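Putative uncharacterized protein (Streptococcus mutans, PDB 3BGK) probably catalyses the ADP-dependent dehydration of (6S)-NAD(P)HX, restoring NAD(P)H from its damaged, hydrated form with release of AMP and phosphate. Local coordinates at residues 65-70 / 134-139; 140-145 / 165-170; 73-78 / 98-103. All coordinates share one frame; numbering follows the deposited sequence.

Contact 1: residues 65-70 / 134-139; sequences GGNYPY and GLAEDD
Asn67 lies along the Gly134-Ala136 backbone, its CB 3.1 Å from Leu135 O. With CG anti to the backbone N (chi1 -169°), the amide is directed toward the 134-139 segment, and ND2 donates to Leu135 O over 3.0 Å. This bond is fairly straight, 154° at the hydrogen, and the oxygen lies almost in the amide plane. Asparagine suits the place because its short amide carries an N-H donor just far enough to meet Leu135 O; Asn67 N adds a weak bond of 2.8 Å to Gly134 O. The carboxylate of Asp138 approaches the amide from the opposite direction, its OD2 3.0 Å from Asn67 ND2; that same OD2 caps Ala141 N at the start of helix 139-151.

Gly134, with positive phi, presents a bare CA, and Tyr70 CB comes within 3.4 Å of it. Farther along the tyrosine, Ala136 CB sits at the ring edge, 3.8 Å from CE1, where a small methyl fits. Tyr70 also packs on Met109 of the second subunit. Two loops join at the C-terminal ends of parallel strands 60-64 and 128-131, the usual place for a ligand site in a ribokinase-like α/β/α sandwich; Gly134 is predicted to bind (6S)-NADPHX.

Contact 2: residues 140-145 / 165-170; sequences LAQTTF and INLLAK
Phe145 presents a ring face to Leu167, and the two side chains run alongside each other with opposite headings. They join neighbouring helices of the three-layer α/β sandwich: helix 139-151 links parallel strands 128-131 and 157-161, and helix 163-170 continues the same β-α-β succession to strand 181-184. The local axes cross steeply, at -71°, with a closest approach of 10.8 Å, and the span is bridged mainly by Phe145 and Leu167.

The phenylalanine does so by extending from its helix with CG anti to the backbone N (chi1 -176°), which brings one ring face over the backbone carbonyl carbon of Leu167, off toward the ring's rim. Leu167 CB makes an off-centre CH-pi contact, 4.2 Å from the ring centroid. At the far end of the ring, Phe145 CZ reaches Leu168 CA at 3.7 Å; the approach is oblique. A flat aromatic side chain suits this place because it can lie against main chain and side chain together. The ring also meets that of Trp149, one turn later, nearly parallel to it.

Leu167 reaches the other helix with one branch, CD2; CD1 turns toward Glu137. CD2 extends past Phe145 CB to within 3.8 Å of Ala141 O and 4.2 Å of Ala141 CB, and the small methyl of the alanine lets the leucine branch come near the backbone. Gln142 passes Leu167 on the partly exposed side, its chain bent at chi2, and places OE1 3.9 Å from Leu167 CG; its NE2 is weakly bonded to Asp146. Leu168 meanwhile packs its side chain on Ile160 and Leu183 of the sheet.

Within helix 139-151, Leu140 O accepts two bonds from opposite faces of its carbonyl plane: Thr144 N at 3.1 Å and Thr144 OG1 at 2.6 Å.

Contact 3: residues 73-78 / 98-103; sequences AIIMAA and ITALHS
Apolar contacts between Ile75 and Leu101 join two adjacent helices that pack on one face of the ribokinase-like sheet, near its 109-112 end. Helix 71-83 connects strand 60-64 to strand 88-93, and helix 98-104 leads on to strand 109-112, in successive β-α-β units. The short segments cross at -31° with axes 9.7 Å apart.

Side chain meets side chain first. Ile75 and Leu101 reach across from their own helices and lie side by side, with Ile75 CG1 3.9 Å from Leu101 CD1. In Ile75, chi1 of -64° turns CG1 toward the other helix and the extended chi2 (171°) carries CD1 across, to end 3.8 Å from Ala100 CB. Alanine suits this position, since its short methyl lets the isoleucine tip come close to the opposing helix.

Contacts of side chain with main chain follow from that reach. Ile75 CD1 lies 3.7 Å from Leu101 N, so the methyl rests on the backbone between Ala100 and Leu101.

Other packing ties the pair to the sheet. Leu101 also touches Val91 and Ala110, and Ile74 leads away from the helix pair to Val91, Thr93 and Pro133. Helix 98-104 serves the tetramer as well: Ser103 packs on Ser103 of both the second and the third subunit, and His102 O accepts a hydrogen bond from His104 NE2 of the third subunit.

One contact mixes side chain and backbone: Leu101 in turn lays CD1 on helix 71-83, 3.7 Å from Ala78 CB and 3.8 Å from Ile75 CA.

Contact 1 stands between the two helix pairs and touches both, whereas contacts 2 and 3 have their centres about 21 Å apart and do not meet. Toward contact 2, the centres are about 10 Å apart; Leu135 O lies 3.4 Å from Ala141 CB, and Glu137 CG 3.6 Å from Leu167 CD1. Toward contact 3, Gly66 N approaches Ile74 CB at 3.5 Å. The predicted (6S)-NADPHX site falls at this second junction: Gly134 of contact 1 and Ala73 of helix 71-83 come together, Gly134 N being 3.8 Å from Ala73 CB. The side chain of Asp251, predicted to bind the same substrate, comes within about 6 Å of Gly134 at the nearest atoms.

Contact 1: residues 65-70 / 134-139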
loop_
_atom_site.group_PDB
_atom_site.type_symbol
_atom_site.label_atom_id
_atom_site.label_comp_id
_atom_site.label_asym_id
_atom_site.label_seq_id
_atom_site.Cartn_x
_atom_site.Cartn_y
_atom_site.Cartn_z
ATOM N N GLY A 65 17.732 0.907 11.602
ATOM C CA GLY A 65 18.112 0.022 10.511
ATOM C C GLY A 65 17.456 0.449 9.213
ATOM O O GLY A 65 17.065 1.601 9.060
ATOM N N GLY A 66 17.334 -0.481 8.270
ATOM C CA GLY A 66 16.718 -0.172 6.986
ATOM C C GLY A 66 17.568 0.803 6.211
ATOM O O GLY A 66 17.060 1.603 5.418
ATOM N N ASN A 67 18.872 0.743 6.469
ATOM C CA ASN A 67 19.851 1.487 5.708
ATOM C C ASN A 67 19.849 0.934 4.293
ATOM O O ASN A 67 19.719 -0.282 4.098
ATOM C CB ASN A 67 21.231 1.330 6.339
ATOM C CG ASN A 67 22.264 2.290 5.766
ATOM O OD1 ASN A 67 21.945 3.186 4.976
ATOM N ND2 ASN A 67 23.517 2.106 6.173
ATOM N N TYR A 68 19.957 1.836 3.320
ATOM C CA TYR A 68 20.026 1.467 1.909
ATOM C C TYR A 68 21.096 0.393 1.665
ATOM O O TYR A 68 22.223 0.517 2.157
ATOM C CB TYR A 68 20.310 2.707 1.043
ATOM C CG TYR A 68 20.339 2.405 -0.439
ATOM C CD1 TYR A 68 21.538 2.113 -1.087
ATOM C CD2 TYR A 68 19.163 2.386 -1.186
ATOM C CE1 TYR A 68 21.564 1.818 -2.450
ATOM C CE2 TYR A 68 19.173 2.090 -2.541
ATOM C CZ TYR A 68 20.373 1.810 -3.167
ATOM O OH TYR A 68 20.383 1.526 -4.511
ATOM N N PRO A 69 20.752 -0.659 0.900
ATOM C CA PRO A 69 19.450 -0.918 0.293
ATOM C C PRO A 69 18.534 -1.895 1.059
ATOM O O PRO A 69 17.609 -2.465 0.471
ATOM C CB PRO A 69 19.844 -1.509 -1.067
ATOM C CG PRO A 69 21.215 -2.151 -0.836
ATOM C CD PRO A 69 21.729 -1.687 0.507
ATOM N N TYR A 70 18.757 -2.061 2.361
ATOM C CA TYR A 70 17.992 -3.040 3.154
ATOM C C TYR A 70 16.791 -2.449 3.916
ATOM O O TYR A 70 16.522 -2.811 5.074
ATOM C CB TYR A 70 18.934 -3.821 4.079
ATOM C CG TYR A 70 20.203 -4.260 3.379
ATOM C CD1 TYR A 70 21.417 -3.621 3.629
ATOM C CD2 TYR A 70 20.180 -5.289 2.441
ATOM C CE1 TYR A 70 22.584 -4.011 2.972
ATOM C CE2 TYR A 70 21.337 -5.680 1.772
ATOM C CZ TYR A 70 22.533 -5.037 2.041
ATOM O OH TYR A 70 23.677 -5.432 1.388
ATOM N N GLY A 134 18.873 -4.655 8.678
ATOM C CA GLY A 134 19.119 -3.836 7.497
ATOM C C GLY A 134 20.036 -2.645 7.717
ATOM O O GLY A 134 20.114 -1.756 6.865
ATOM N N LEU A 135 20.736 -2.626 8.851
ATOM C CA LEU A 135 21.655 -1.536 9.188
ATOM C C LEU A 135 22.803 -1.413 8.178
ATOM O O LEU A 135 23.291 -0.314 7.916
ATOM C CB LEU A 135 22.217 -1.730 10.607
ATOM C CG LEU A 135 23.079 -0.639 11.268
ATOM C CD1 LEU A 135 22.309 0.667 11.439
ATOM C CD2 LEU A 135 23.611 -1.109 12.609
ATOM N N ALA A 136 23.209 -2.551 7.614
ATOM C CA ALA A 136 24.407 -2.659 6.770
ATOM C C ALA A 136 25.685 -2.356 7.564
ATOM O O ALA A 136 25.660 -2.302 8.801
ATOM C CB ALA A 136 24.295 -1.784 5.507
ATOM N N GLU A 137 26.798 -2.177 6.854
ATOM C CA GLU A 137 28.109 -2.081 7.497
ATOM C C GLU A 137 28.958 -0.909 7.013
ATOM O O GLU A 137 30.114 -0.773 7.420
ATOM C CB GLU A 137 28.873 -3.408 7.355
ATOM C CG GLU A 137 28.345 -4.500 8.279
ATOM C CD GLU A 137 28.972 -5.859 8.037
ATOM O OE1 GLU A 137 30.213 -5.984 8.153
ATOM O OE2 GLU A 137 28.212 -6.810 7.749
ATOM N N ASP A 138 28.375 -0.064 6.159
ATOM C CA ASP A 138 29.067 1.116 5.616
ATOM C C ASP A 138 29.399 2.167 6.688
ATOM O O ASP A 138 29.216 1.923 7.886
ATOM C CB ASP A 138 28.269 1.736 4.453
ATOM C CG ASP A 138 26.869 2.191 4.859
ATOM O OD1 ASP A 138 26.133 2.678 3.971
ATOM O OD2 ASP A 138 26.496 2.065 6.050
ATOM N N ASP A 139 29.888 3.328 6.258
ATOM C CA ASP A 139 30.288 4.378 7.196
ATOM C C ASP A 139 29.130 4.930 8.033
ATOM O O ASP A 139 29.289 5.160 9.231
ATOM C CB ASP A 139 31.044 5.500 6.474
ATOM C CG ASP A 139 32.515 5.160 6.245
ATOM O OD1 ASP A 139 33.094 4.415 7.073
ATOM O OD2 ASP A 139 33.093 5.641 5.239
#

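Contact 2: residues 140-145 / 165-170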
loop_
_atom_site.group_PDB
_atom_site.type_symbol
_atom_site.label_atom_id
_atom_site.label_comp_id
_atom_site.label_asym_id
_atom_site.label_seq_id
_atom_site.Cartn_x
_atom_site.Cartn_y
_atom_site.Cartn_z
ATOM N N LEU A 140 27.972 5.117 7.403
ATOM C CA LEU A 140 26.776 5.587 8.110
ATOM C C LEU A 140 26.336 4.631 9.229
ATOM O O LEU A 140 25.889 5.073 10.286
ATOM C CB LEU A 140 25.619 5.856 7.132
ATOM C CG LEU A 140 24.260 6.284 7.711
ATOM C CD1 LEU A 140 24.366 7.567 8.544
ATOM C CD2 LEU A 140 23.211 6.430 6.612
ATOM N N ALA A 141 26.475 3.328 8.986
ATOM C CA ALA A 141 26.131 2.300 9.969
ATOM C C ALA A 141 27.047 2.343 11.200
ATOM O O ALA A 141 26.571 2.253 12.334
ATOM C CB ALA A 141 26.158 0.925 9.323
ATOM N N GLN A 142 28.352 2.483 10.968
ATOM C CA GLN A 142 29.338 2.575 12.055
ATOM C C GLN A 142 29.231 3.861 12.877
ATOM O O GLN A 142 29.414 3.833 14.095
ATOM C CB GLN A 142 30.769 2.405 11.529
ATOM C CG GLN A 142 31.462 1.133 12.021
ATOM C CD GLN A 142 31.706 1.128 13.536
ATOM O OE1 GLN A 142 31.365 0.166 14.228
ATOM N NE2 GLN A 142 32.298 2.203 14.049
ATOM N N THR A 143 28.953 4.978 12.201
ATOM C CA THR A 143 28.729 6.263 12.867
ATOM C C THR A 143 27.521 6.131 13.794
ATOM O O THR A 143 27.582 6.501 14.971
ATOM C CB THR A 143 28.524 7.411 11.836
ATOM O OG1 THR A 143 29.746 7.638 11.123
ATOM C CG2 THR A 143 28.105 8.714 12.517
ATOM N N THR A 144 26.444 5.563 13.252
ATOM C CA THR A 144 25.210 5.317 13.983
ATOM C C THR A 144 25.381 4.327 15.122
ATOM O O THR A 144 24.889 4.574 16.227
ATOM C CB THR A 144 24.119 4.787 13.060
ATOM O OG1 THR A 144 23.968 5.683 11.955
ATOM C CG2 THR A 144 22.801 4.666 13.809
ATOM N N PHE A 145 26.051 3.207 14.857
ATOM C CA PHE A 145 26.311 2.223 15.900
ATOM C C PHE A 145 26.913 2.926 17.108
ATOM O O PHE A 145 26.452 2.740 18.240
ATOM C CB PHE A 145 27.261 1.128 15.417
ATOM C CG PHE A 145 27.480 0.031 16.423
ATOM C CD1 PHE A 145 26.702 -1.121 16.395
ATOM C CD2 PHE A 145 28.457 0.154 17.402
ATOM C CE1 PHE A 145 26.898 -2.135 17.327
ATOM C CE2 PHE A 145 28.656 -0.849 18.337
ATOM C CZ PHE A 145 27.881 -1.995 18.299
ATOM N N ILE A 165 25.670 -7.228 14.809
ATOM C CA ILE A 165 26.477 -8.224 15.507
ATOM C C ILE A 165 27.921 -8.167 15.010
ATOM O O ILE A 165 28.857 -8.194 15.813
ATOM C CB ILE A 165 25.900 -9.652 15.355
ATOM C CG1 ILE A 165 24.512 -9.760 16.003
ATOM C CG2 ILE A 165 26.850 -10.687 15.951
ATOM C CD1 ILE A 165 24.507 -9.781 17.532
ATOM N N ASN A 166 28.091 -8.073 13.688
ATOM C CA ASN A 166 29.406 -7.836 13.072
ATOM C C ASN A 166 30.042 -6.533 13.557
ATOM O O ASN A 166 31.252 -6.467 13.778
ATOM C CB ASN A 166 29.302 -7.786 11.547
ATOM C CG ASN A 166 28.518 -8.942 10.966
ATOM O OD1 ASN A 166 28.678 -10.092 11.376
ATOM N ND2 ASN A 166 27.671 -8.641 9.990
ATOM N N LEU A 167 29.218 -5.498 13.704
ATOM C CA LEU A 167 29.674 -4.184 14.152
ATOM C C LEU A 167 30.106 -4.214 15.608
ATOM O O LEU A 167 31.077 -3.560 15.988
ATOM C CB LEU A 167 28.580 -3.134 13.934
ATOM C CG LEU A 167 28.695 -2.197 12.728
ATOM C CD1 LEU A 167 29.117 -2.924 11.467
ATOM C CD2 LEU A 167 27.377 -1.465 12.510
ATOM N N LEU A 168 29.379 -4.978 16.419
ATOM C CA LEU A 168 29.748 -5.198 17.811
ATOM C C LEU A 168 31.059 -5.989 17.895
ATOM O O LEU A 168 31.870 -5.759 18.796
ATOM C CB LEU A 168 28.616 -5.916 18.558
ATOM C CG LEU A 168 28.826 -6.366 20.010
ATOM C CD1 LEU A 168 28.996 -5.179 20.945
ATOM C CD2 LEU A 168 27.685 -7.261 20.475
ATOM N N ALA A 169 31.263 -6.896 16.935
ATOM C CA ALA A 169 32.448 -7.765 16.890
ATOM C C ALA A 169 33.764 -7.032 16.592
ATOM O O ALA A 169 34.801 -7.367 17.165
ATOM C CB ALA A 169 32.235 -8.910 15.892
ATOM N N LYS A 170 33.714 -6.043 15.701
ATOM C CA LYS A 170 34.904 -5.279 15.310
ATOM C C LYS A 170 35.543 -4.525 16.484
ATOM O O LYS A 170 36.775 -4.468 16.597
ATOM C CB LYS A 170 34.575 -4.310 14.169
#

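Contact 3: residues 73-78 / 98-103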
loop_
_atom_site.group_PDB
_atom_site.type_symbol
_atom_site.label_atom_id
_atom_site.label_comp_id
_atom_site.label_asym_id
_atom_site.label_seq_id
_atom_site.Cartn_x
_atom_site.Cartn_y
_atom_site.Cartn_z
ATOM N N ALA A 73 13.730 -4.699 5.541
ATOM C CA ALA A 73 14.065 -5.330 6.820
ATOM C C ALA A 73 13.545 -4.548 8.026
ATOM O O ALA A 73 12.992 -5.136 8.959
ATOM C CB ALA A 73 15.574 -5.537 6.928
ATOM N N ILE A 74 13.721 -3.228 8.010
ATOM C CA ILE A 74 13.268 -2.399 9.124
ATOM C C ILE A 74 11.747 -2.226 9.089
ATOM O O ILE A 74 11.125 -2.054 10.134
ATOM C CB ILE A 74 14.002 -1.041 9.197
ATOM C CG1 ILE A 74 14.073 -0.532 10.645
ATOM C CG2 ILE A 74 13.343 0.005 8.287
ATOM C CD1 ILE A 74 14.904 -1.384 11.606
ATOM N N ILE A 75 11.165 -2.288 7.890
ATOM C CA ILE A 75 9.719 -2.254 7.716
ATOM C C ILE A 75 9.089 -3.520 8.291
ATOM O O ILE A 75 7.995 -3.470 8.860
ATOM C CB ILE A 75 9.302 -2.100 6.227
ATOM C CG1 ILE A 75 9.784 -0.758 5.662
ATOM C CG2 ILE A 75 7.791 -2.226 6.073
ATOM C CD1 ILE A 75 9.607 -0.602 4.144
HETATM N N MSE A 76 9.778 -4.648 8.153
HETATM C CA MSE A 76 9.239 -5.925 8.627
HETATM C C MSE A 76 9.404 -6.097 10.125
HETATM O O MSE A 76 8.542 -6.677 10.786
HETATM C CB MSE A 76 9.843 -7.093 7.860
HETATM C CG MSE A 76 9.250 -7.239 6.475
HETATM SE SE MSE A 76 10.035 -8.681 5.445
HETATM C CE MSE A 76 11.882 -8.058 5.273
ATOM N N ALA A 77 10.500 -5.575 10.665
ATOM C CA ALA A 77 10.676 -5.525 12.110
ATOM C C ALA A 77 9.678 -4.539 12.731
ATOM O O ALA A 77 9.063 -4.836 13.756
ATOM C CB ALA A 77 12.101 -5.157 12.460
ATOM N N ALA A 78 9.504 -3.381 12.095
ATOM C CA ALA A 78 8.528 -2.395 12.554
ATOM C C ALA A 78 7.116 -2.979 12.599
ATOM O O ALA A 78 6.438 -2.887 13.622
ATOM C CB ALA A 78 8.566 -1.155 11.687
ATOM N N ILE A 98 11.452 5.944 4.309
ATOM C CA ILE A 98 10.374 6.380 5.205
ATOM C C ILE A 98 8.989 6.275 4.550
ATOM O O ILE A 98 8.024 5.868 5.211
ATOM C CB ILE A 98 10.637 7.812 5.752
ATOM C CG1 ILE A 98 11.810 7.788 6.739
ATOM C CG2 ILE A 98 9.382 8.393 6.426
ATOM C CD1 ILE A 98 12.578 9.089 6.832
ATOM N N THR A 99 8.899 6.624 3.265
ATOM C CA THR A 99 7.630 6.565 2.532
ATOM C C THR A 99 7.076 5.139 2.478
ATOM O O THR A 99 5.881 4.911 2.723
ATOM C CB THR A 99 7.764 7.125 1.093
ATOM O OG1 THR A 99 8.208 8.481 1.147
ATOM C CG2 THR A 99 6.426 7.084 0.359
ATOM N N ALA A 100 7.950 4.194 2.139
ATOM C CA ALA A 100 7.589 2.783 2.057
ATOM C C ALA A 100 7.172 2.236 3.422
ATOM O O ALA A 100 6.204 1.481 3.519
ATOM C CB ALA A 100 8.737 1.969 1.469
ATOM N N LEU A 101 7.886 2.640 4.471
ATOM C CA LEU A 101 7.523 2.258 5.835
ATOM C C LEU A 101 6.119 2.742 6.164
ATOM O O LEU A 101 5.299 1.982 6.692
ATOM C CB LEU A 101 8.510 2.811 6.871
ATOM C CG LEU A 101 8.115 2.536 8.333
ATOM C CD1 LEU A 101 8.685 1.228 8.844
ATOM C CD2 LEU A 101 8.522 3.665 9.230
ATOM N N HIS A 102 5.839 4.005 5.847
ATOM C CA HIS A 102 4.528 4.575 6.157
ATOM C C HIS A 102 3.407 4.049 5.285
ATOM O O HIS A 102 2.244 4.080 5.697
ATOM C CB HIS A 102 4.560 6.095 6.163
ATOM C CG HIS A 102 5.104 6.660 7.430
ATOM N ND1 HIS A 102 5.833 7.825 7.473
ATOM C CD2 HIS A 102 5.051 6.199 8.701
ATOM C CE1 HIS A 102 6.194 8.069 8.718
ATOM N NE2 HIS A 102 5.724 7.102 9.485
ATOM N N SER A 103 3.748 3.542 4.103
ATOM C CA SER A 103 2.758 2.861 3.278
ATOM C C SER A 103 2.202 1.667 4.047
ATOM O O SER A 103 1.011 1.390 3.979
ATOM C CB SER A 103 3.343 2.423 1.929
ATOM O OG SER A 103 4.256 1.342 2.078
#